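Local coordinates for tegument protein VP22 (Human herpesvirus 1, PDB 4XAL), which is a tegument protein that supports viral mRNA accumulation and late translation, modulates virion host shutoff RNase activity and stabilises microtubules during infection, at residues E80-N83 and E84-G87. Residues are numbered along the deposited sequence; the frame is centred on the assembly and turned at random.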
ATOM      1  N   GLU A  80     -29.950  -0.760  -2.553  1.00 17.85           N
ATOM      2  CA  GLU A  80     -30.221   0.548  -1.975  1.00 18.28           C
ATOM      3  C   GLU A  80     -29.294   0.835  -0.790  1.00 15.55           C
ATOM      4  O   GLU A  80     -28.812   1.963  -0.636  1.00 17.96           O
ATOM      5  CB  GLU A  80     -31.690   0.646  -1.539  1.00 24.75           C
ATOM      6  CG  GLU A  80     -32.039   1.911  -0.752  1.00 30.93           C
ATOM      7  CD  GLU A  80     -31.688   3.208  -1.479  1.00 39.98           C
ATOM      8  OE1 GLU A  80     -31.641   3.219  -2.730  1.00 42.67           O
ATOM      9  OE2 GLU A  80     -31.473   4.232  -0.790  1.00 38.81           O
ATOM     10  N   ASP A  81     -29.068  -0.168   0.056  1.00 14.61           N
ATOM     11  CA  ASP A  81     -28.111  -0.027   1.163  1.00 15.06           C
ATOM     12  C   ASP A  81     -26.751   0.371   0.616  1.00 16.56           C
ATOM     13  O   ASP A  81     -26.025   1.198   1.175  1.00 16.47           O
ATOM     14  CB  ASP A  81     -27.926  -1.336   1.927  1.00 15.20           C
ATOM     15  CG  ASP A  81     -29.099  -1.687   2.811  1.00 16.30           C
ATOM     16  OD1 ASP A  81     -30.037  -0.874   2.928  1.00 19.19           O
ATOM     17  OD2 ASP A  81     -29.042  -2.782   3.391  1.00 16.61           O
ATOM     18  N   LEU A  82     -26.390  -0.294  -0.465  1.00 14.94           N
ATOM     19  CA  LEU A  82     -25.051  -0.140  -1.018  1.00 14.01           C
ATOM     20  C   LEU A  82     -24.885   1.252  -1.601  1.00 15.86           C
ATOM     21  O   LEU A  82     -23.861   1.900  -1.394  1.00 16.77           O
ATOM     22  CB  LEU A  82     -24.808  -1.228  -2.061  1.00 14.94           C
ATOM     23  CG  LEU A  82     -23.443  -1.211  -2.735  1.00 17.17           C
ATOM     24  CD1 LEU A  82     -22.343  -1.241  -1.673  1.00 17.51           C
ATOM     25  CD2 LEU A  82     -23.367  -2.423  -3.651  1.00 18.04           C
ATOM     26  N   ASN A  83     -25.904   1.724  -2.315  1.00 14.36           N
ATOM     27  CA  ASN A  83     -25.931   3.097  -2.809  1.00 19.63           C
ATOM     28  C   ASN A  83     -25.694   4.102  -1.685  1.00 19.71           C
ATOM     29  O   ASN A  83     -24.950   5.068  -1.839  1.00 18.59           O
ATOM     30  CB  ASN A  83     -27.273   3.385  -3.493  1.00 22.59           C
ATOM     31  CG  ASN A  83     -27.330   4.762  -4.124  1.00 35.18           C
ATOM     32  OD1 ASN A  83     -26.428   5.154  -4.866  1.00 43.26           O
ATOM     33  ND2 ASN A  83     -28.403   5.501  -3.846  1.00 43.71           N
ATOM     34  N   GLU A  84     -26.349   3.871  -0.552  1.00 15.95           N
ATOM     35  CA  GLU A  84     -26.175   4.720   0.618  1.00 15.93           C
ATOM     36  C   GLU A  84     -24.747   4.660   1.152  1.00 15.65           C
ATOM     37  O   GLU A  84     -24.142   5.694   1.494  1.00 16.20           O
ATOM     38  CB  GLU A  84     -27.171   4.306   1.712  1.00 17.43           C
ATOM     39  CG  GLU A  84     -28.611   4.618   1.339  1.00 18.40           C
ATOM     40  CD  GLU A  84     -29.622   3.757   2.072  1.00 22.61           C
ATOM     41  OE1 GLU A  84     -29.241   2.987   2.972  1.00 20.67           O
ATOM     42  OE2 GLU A  84     -30.818   3.838   1.733  1.00 31.08           O
ATOM     43  N   LEU A  85     -24.212   3.450   1.245  1.00 14.21           N
ATOM     44  CA  LEU A  85     -22.875   3.271   1.804  1.00 15.07           C
ATOM     45  C   LEU A  85     -21.833   3.967   0.925  1.00 16.26           C
ATOM     46  O   LEU A  85     -20.915   4.617   1.431  1.00 16.58           O
ATOM     47  CB  LEU A  85     -22.546   1.787   1.956  1.00 15.70           C
ATOM     48  CG  LEU A  85     -21.106   1.460   2.360  1.00 16.86           C
ATOM     49  CD1 LEU A  85     -20.827   1.939   3.782  1.00 20.31           C
ATOM     50  CD2 LEU A  85     -20.824  -0.028   2.225  1.00 17.44           C
ATOM     51  N   LEU A  86     -21.978   3.829  -0.393  1.00 18.07           N
ATOM     52  CA  LEU A  86     -21.069   4.496  -1.327  1.00 16.57           C
ATOM     53  C   LEU A  86     -21.020   5.995  -1.059  1.00 20.50           C
ATOM     54  O   LEU A  86     -19.954   6.605  -1.081  1.00 16.90           O
ATOM     55  CB  LEU A  86     -21.495   4.236  -2.770  1.00 18.85           C
ATOM     56  CG  LEU A  86     -21.352   2.799  -3.257  1.00 19.16           C
ATOM     57  CD1 LEU A  86     -22.018   2.640  -4.631  1.00 20.73           C
ATOM     58  CD2 LEU A  86     -19.894   2.427  -3.340  1.00 19.22           C
ATOM     59  N   GLY A  87     -22.180   6.582  -0.785  1.00 16.48           N
ATOM     60  CA  GLY A  87     -22.253   8.010  -0.527  1.00 19.49           C
ATOM     61  C   GLY A  87     -21.468   8.492   0.677  1.00 19.70           C
ATOM     62  O   GLY A  87     -21.045   9.651   0.721  1.00 26.54           O
TER
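Glu80 and Glu84 meet through their carboxylates one turn apart on the short helix 79-88 of the VP22 core domain, which runs into a nuclear export signal, assigned by similarity, that starts at Leu82 and includes Glu84. Glu80 OE2 lies 2.6 Å from Glu84 OE2, close enough that one acid group probably keeps a proton and points it at the other; the two carboxylate planes are turned 74° apart. In Glu84, CG sits opposite the carbonyl carbon and beside the backbone N (chi1 -68°), which lays the extended chain back over the preceding turn and brings CD to 3.3 Å from Glu80 O. That carbonyl accepts the Glu84 N-H at 3.1 Å (N to O). Consecutive i to i+4 bonds satisfy the next two carbonyls: Leu85 N to Asp81 O at 2.9 Å and Leu86 N to Leu82 O, also 2.9 Å, the latter with an N-H...O angle of 168°. Asp81 OD2 bonds Arg77 N and Asp81 N bonds Thr78 OG1, satisfying both. On another side, Leu82 and Leu85 touch Trp71, packing against helix 41-74. Toward the C-terminal end Leu85 O bonds Thr89 OG1, whereas Gly87 N reaches Asn83 O by a weak bond of 3.3 Å.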